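Local coordinates for protein TatD-related deoxyribonuclease (Thermotoga maritima, PDB 1J6O) that is probably a metal-dependent deoxyribonuclease of the TatD family, cutting ester bonds in DNA, at residues H164-S167 with W172-K175; A196-V201 with S241-V246. One frame throughout, in Å; residues are numbered along the deposited sequence.

In the fold
Both contacts involve the helical layer of a TIM barrel, and neither has a hydrogen bond across. Interaction 1 is buried and apolar. It joins the loop after strand 161-163 to helix 170-179, the helix that follows it, and its loop segment carries a predicted metal ligand. Interaction 2 is partly buried and lies farther out, away from the predicted metal site. It pairs helix 195-204 with the end of helix 233-244, and there an arginine stem shares the packing with aliphatic groups, while methyls also lie against main-chain oxygens. The two meet at helix 195-204: V200 CG1 lies 4.0 Å from F166 CE2, and it also touches A173.

Interaction 1. Residues H164-S167 with W172-K175; sequences HAFS and WAKK
F166 and A173 are the nearest backbone positions, with their CA atoms 7.9 Å apart, one in an irregular loop and the other in helix 170-179. The side chain of F166 spans that distance. Its CG stands anti to the backbone N (chi1 -180°), which sends the ring away from the loop and toward the helix. The far end of the ring makes the contact. F166 CZ comes within 3.5 Å of A173 CB and equally close to the CA of the same residue. F166 CE2 sits 3.7 Å from A173 CB, and F166 CE1 lies 3.9 Å from A173 CA. The ring end thus rests on both the methyl and the backbone of A173. The contact with W172 is looser. F166 CZ lies 4.1 Å from W172 C and 4.4 Å from W172 CB, and the indole itself leads off elsewhere. L183 of strand 181-185 touches both F166 and A173, and Y144 meets the F166 ring at a steep angle.

Here a beta-alpha connection of the TIM barrel folds back on itself: the loop leaving strand 161-163 packs against the helix it leads into. The segment includes H164, a predicted ligand of the second divalent metal cation, whose ND1 is hydrogen-bonded to E212. F166 lies two residues on and points to the helix layer. With an alanine here in place of the phenyl ring, a gap is likely to open beside A173 and L183, and 164-167 would probably lose its contact with 172-175. No hydrogen bond crosses between the segments. The contact therefore depends on shape and close apolar packing, and the small A173 lets the phenyl ring come right up to the helix backbone.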
loop_
_atom_site.group_PDB
_atom_site.type_symbol
_atom_site.label_atom_id
_atom_site.label_comp_id
_atom_site.label_asym_id
_atom_site.label_seq_id
_atom_site.Cartn_x
_atom_site.Cartn_y
_atom_site.Cartn_z
ATOM N N HIS A 164 3.268 2.279 2.936
ATOM C CA HIS A 164 1.929 2.778 2.696
ATOM C C HIS A 164 1.391 3.778 3.719
ATOM O O HIS A 164 1.791 3.763 4.880
ATOM C CB HIS A 164 1.023 1.555 2.497
ATOM C CG HIS A 164 0.002 1.352 3.561
ATOM N ND1 HIS A 164 -1.265 1.893 3.491
ATOM C CD2 HIS A 164 0.043 0.636 4.710
ATOM C CE1 HIS A 164 -1.957 1.520 4.551
ATOM N NE2 HIS A 164 -1.186 0.757 5.304
ATOM N N ALA A 165 0.506 4.662 3.268
ATOM C CA ALA A 165 -0.099 5.688 4.143
ATOM C C ALA A 165 0.995 6.326 4.994
ATOM O O ALA A 165 0.853 6.458 6.227
ATOM C CB ALA A 165 -1.165 5.052 5.048
ATOM N N PHE A 166 2.076 6.725 4.332
ATOM C CA PHE A 166 3.211 7.345 5.022
ATOM C C PHE A 166 2.703 8.442 5.956
ATOM O O PHE A 166 2.011 9.365 5.524
ATOM C CB PHE A 166 4.205 7.947 4.026
ATOM C CG PHE A 166 5.380 8.579 4.692
ATOM C CD1 PHE A 166 6.386 7.791 5.230
ATOM C CD2 PHE A 166 5.456 9.957 4.833
ATOM C CE1 PHE A 166 7.462 8.367 5.905
ATOM C CE2 PHE A 166 6.533 10.536 5.513
ATOM C CZ PHE A 166 7.525 9.738 6.042
ATOM N N SER A 167 3.088 8.348 7.222
ATOM C CA SER A 167 2.647 9.317 8.206
ATOM C C SER A 167 3.694 9.975 9.090
ATOM O O SER A 167 3.395 10.340 10.234
ATOM C CB SER A 167 1.600 8.653 9.100
ATOM O OG SER A 167 2.135 7.468 9.693
ATOM N N TRP A 172 12.155 11.452 8.121
ATOM C CA TRP A 172 11.920 10.004 8.044
ATOM C C TRP A 172 11.624 9.605 6.595
ATOM O O TRP A 172 12.022 8.534 6.124
ATOM C CB TRP A 172 10.758 9.607 8.961
ATOM C CG TRP A 172 11.242 9.250 10.336
ATOM C CD1 TRP A 172 10.813 9.761 11.524
ATOM C CD2 TRP A 172 12.294 8.337 10.641
ATOM N NE1 TRP A 172 11.547 9.219 12.562
ATOM C CE2 TRP A 172 12.459 8.338 12.043
ATOM C CE3 TRP A 172 13.114 7.506 9.860
ATOM C CZ2 TRP A 172 13.417 7.551 12.684
ATOM C CZ3 TRP A 172 14.064 6.725 10.492
ATOM C CH2 TRP A 172 14.205 6.751 11.896
ATOM N N ALA A 173 10.931 10.482 5.886
ATOM C CA ALA A 173 10.597 10.198 4.491
ATOM C C ALA A 173 11.891 9.991 3.725
ATOM O O ALA A 173 12.053 9.022 2.970
ATOM C CB ALA A 173 9.804 11.380 3.903
ATOM N N LYS A 174 12.833 10.912 3.925
ATOM C CA LYS A 174 14.108 10.819 3.247
ATOM C C LYS A 174 14.849 9.538 3.616
ATOM O O LYS A 174 15.447 8.889 2.763
ATOM C CB LYS A 174 14.965 12.051 3.569
ATOM C CG LYS A 174 16.306 12.044 2.862
ATOM C CD LYS A 174 16.781 13.464 2.592
ATOM C CE LYS A 174 18.240 13.448 2.194
ATOM N NZ LYS A 174 18.991 12.707 3.253
ATOM N N LYS A 175 14.799 9.156 4.885
ATOM C CA LYS A 175 15.484 7.941 5.309
ATOM C C LYS A 175 14.957 6.708 4.584
ATOM O O LYS A 175 15.732 5.846 4.176
ATOM C CB LYS A 175 15.328 7.740 6.820
ATOM C CG LYS A 175 15.994 8.821 7.677
ATOM C CD LYS A 175 17.509 8.657 7.780
ATOM C CE LYS A 175 17.911 7.477 8.658
ATOM N NZ LYS A 175 19.362 7.566 9.068
#

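Interaction 2. Residues A196-V201 with S241-V246; sequences ALREVV and SQVLGV
V243 projects from the last turn of helix 233-244 toward R198 on helix 195-204, and their CA atoms lie 6.8 Å apart. Its two methyls touch different parts of R198: CG2 the stem, CG1 the main-chain oxygen. V243 CG2 comes within 3.5 Å of R198 CD. R198 CG is a little farther from the same methyl, at 3.8 Å. The two side chains cross at about a right angle, and the methyl touches the stem along its length from CB to CD. A chi1 of 163° turns V243 CG1 to the far side from its backbone N and brings it within 3.5 Å of R198 O, a main-chain oxygen of the opposing helix.

Of its side chain, R198 gives the carbon stem to the contact. The chain bends at chi3 (-73°), and the guanidinium group serves the loop before its helix. NH1 is hydrogen-bonded to the carbonyl oxygens of Y191 and V189, and NH2 to that of P192. These bonds probably hold the stem steady where V243 rests on it.

The two helices are neighbours in the outer layer of the TIM barrel, one before strand 209-211 and the other after it. Helix 233-244 stops at this contact in a Schellman motif. G245 takes the positive phi, and V246 N bonds to S241 O at 3.0 Å, with a weak bond from G245 N to Q242 O.

V201 is the buried member and points toward the second helix. Its CG1 lies 4.4 Å from L244 CG, a loose apolar contact. L244 reaches closer with its end, where CD2 comes 3.6 Å from V201 O. V189 packs on V201 from a loop, and L206 touches L244.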
loop_
_atom_site.group_PDB
_atom_site.type_symbol
_atom_site.label_atom_id
_atom_site.label_comp_id
_atom_site.label_asym_id
_atom_site.label_seq_id
_atom_site.Cartn_x
_atom_site.Cartn_y
_atom_site.Cartn_z
ATOM N N ALA A 196 1.196 19.188 7.761
ATOM C CA ALA A 196 2.481 18.491 7.755
ATOM C C ALA A 196 2.684 17.557 6.566
ATOM O O ALA A 196 3.707 17.638 5.864
ATOM C CB ALA A 196 2.662 17.710 9.049
ATOM N N LEU A 197 1.720 16.663 6.341
ATOM C CA LEU A 197 1.825 15.720 5.231
ATOM C C LEU A 197 2.014 16.437 3.899
ATOM O O LEU A 197 2.849 16.041 3.083
ATOM C CB LEU A 197 0.577 14.836 5.153
ATOM C CG LEU A 197 0.669 13.711 4.109
ATOM C CD1 LEU A 197 1.874 12.843 4.414
ATOM C CD2 LEU A 197 -0.614 12.867 4.100
ATOM N N ARG A 198 1.229 17.484 3.668
ATOM C CA ARG A 198 1.337 18.227 2.423
ATOM C C ARG A 198 2.744 18.804 2.247
ATOM O O ARG A 198 3.303 18.801 1.141
ATOM C CB ARG A 198 0.285 19.339 2.360
ATOM C CG ARG A 198 -1.106 18.843 1.959
ATOM C CD ARG A 198 -2.093 19.992 1.636
ATOM N NE ARG A 198 -2.542 20.723 2.827
ATOM C CZ ARG A 198 -3.390 20.255 3.746
ATOM N NH1 ARG A 198 -3.916 19.035 3.649
ATOM N NH2 ARG A 198 -3.732 21.017 4.769
ATOM N N GLU A 199 3.326 19.286 3.339
ATOM C CA GLU A 199 4.669 19.852 3.257
ATOM C C GLU A 199 5.650 18.731 2.870
ATOM O O GLU A 199 6.611 18.965 2.128
ATOM C CB GLU A 199 5.058 20.494 4.592
ATOM C CG GLU A 199 6.389 21.267 4.571
ATOM C CD GLU A 199 6.446 22.389 3.510
ATOM O OE1 GLU A 199 5.453 23.155 3.359
ATOM O OE2 GLU A 199 7.496 22.514 2.827
ATOM N N VAL A 200 5.402 17.518 3.363
ATOM C CA VAL A 200 6.264 16.365 3.056
ATOM C C VAL A 200 6.180 16.044 1.563
ATOM O O VAL A 200 7.189 15.812 0.887
ATOM C CB VAL A 200 5.831 15.102 3.832
ATOM C CG1 VAL A 200 6.620 13.906 3.335
ATOM C CG2 VAL A 200 6.067 15.293 5.325
ATOM N N VAL A 201 4.962 16.004 1.049
ATOM C CA VAL A 201 4.771 15.720 -0.360
ATOM C C VAL A 201 5.502 16.787 -1.182
ATOM O O VAL A 201 6.127 16.490 -2.203
ATOM C CB VAL A 201 3.268 15.742 -0.734
ATOM C CG1 VAL A 201 3.118 15.767 -2.231
ATOM C CG2 VAL A 201 2.584 14.495 -0.184
ATOM N N SER A 241 -1.361 17.723 -6.965
ATOM C CA SER A 241 -1.037 18.623 -8.067
ATOM C C SER A 241 -1.030 20.085 -7.597
ATOM O O SER A 241 -0.175 20.888 -8.001
ATOM C CB SER A 241 -2.042 18.442 -9.211
ATOM O OG SER A 241 -3.327 18.957 -8.879
ATOM N N GLN A 242 -1.959 20.435 -6.718
ATOM C CA GLN A 242 -2.009 21.811 -6.244
ATOM C C GLN A 242 -0.829 22.133 -5.342
ATOM O O GLN A 242 -0.208 23.195 -5.454
ATOM C CB GLN A 242 -3.326 22.050 -5.512
ATOM C CG GLN A 242 -4.503 21.783 -6.417
ATOM C CD GLN A 242 -5.821 21.854 -5.713
ATOM O OE1 GLN A 242 -5.918 21.579 -4.512
ATOM N NE2 GLN A 242 -6.863 22.206 -6.458
ATOM N N VAL A 243 -0.501 21.208 -4.453
ATOM C CA VAL A 243 0.617 21.443 -3.551
ATOM C C VAL A 243 1.958 21.526 -4.285
ATOM O O VAL A 243 2.863 22.268 -3.864
ATOM C CB VAL A 243 0.687 20.338 -2.466
ATOM C CG1 VAL A 243 2.066 20.340 -1.790
ATOM C CG2 VAL A 243 -0.415 20.562 -1.409
ATOM N N LEU A 244 2.093 20.779 -5.379
ATOM C CA LEU A 244 3.335 20.780 -6.144
ATOM C C LEU A 244 3.335 21.780 -7.278
ATOM O O LEU A 244 4.357 21.966 -7.932
ATOM C CB LEU A 244 3.600 19.400 -6.737
ATOM C CG LEU A 244 3.932 18.291 -5.737
ATOM C CD1 LEU A 244 3.977 16.973 -6.480
ATOM C CD2 LEU A 244 5.256 18.573 -5.067
ATOM N N GLY A 245 2.186 22.401 -7.511
ATOM C CA GLY A 245 2.083 23.369 -8.582
ATOM C C GLY A 245 2.311 22.751 -9.955
ATOM O O GLY A 245 2.968 23.367 -10.810
ATOM N N VAL A 246 1.788 21.544 -10.189
ATOM C CA VAL A 246 1.960 20.885 -11.486
ATOM C C VAL A 246 0.626 20.349 -12.029
ATOM O O VAL A 246 -0.348 20.210 -11.288
ATOM C CB VAL A 246 3.000 19.712 -11.417
ATOM C CG1 VAL A 246 4.318 20.217 -10.838
ATOM C CG2 VAL A 246 2.460 18.551 -10.571
#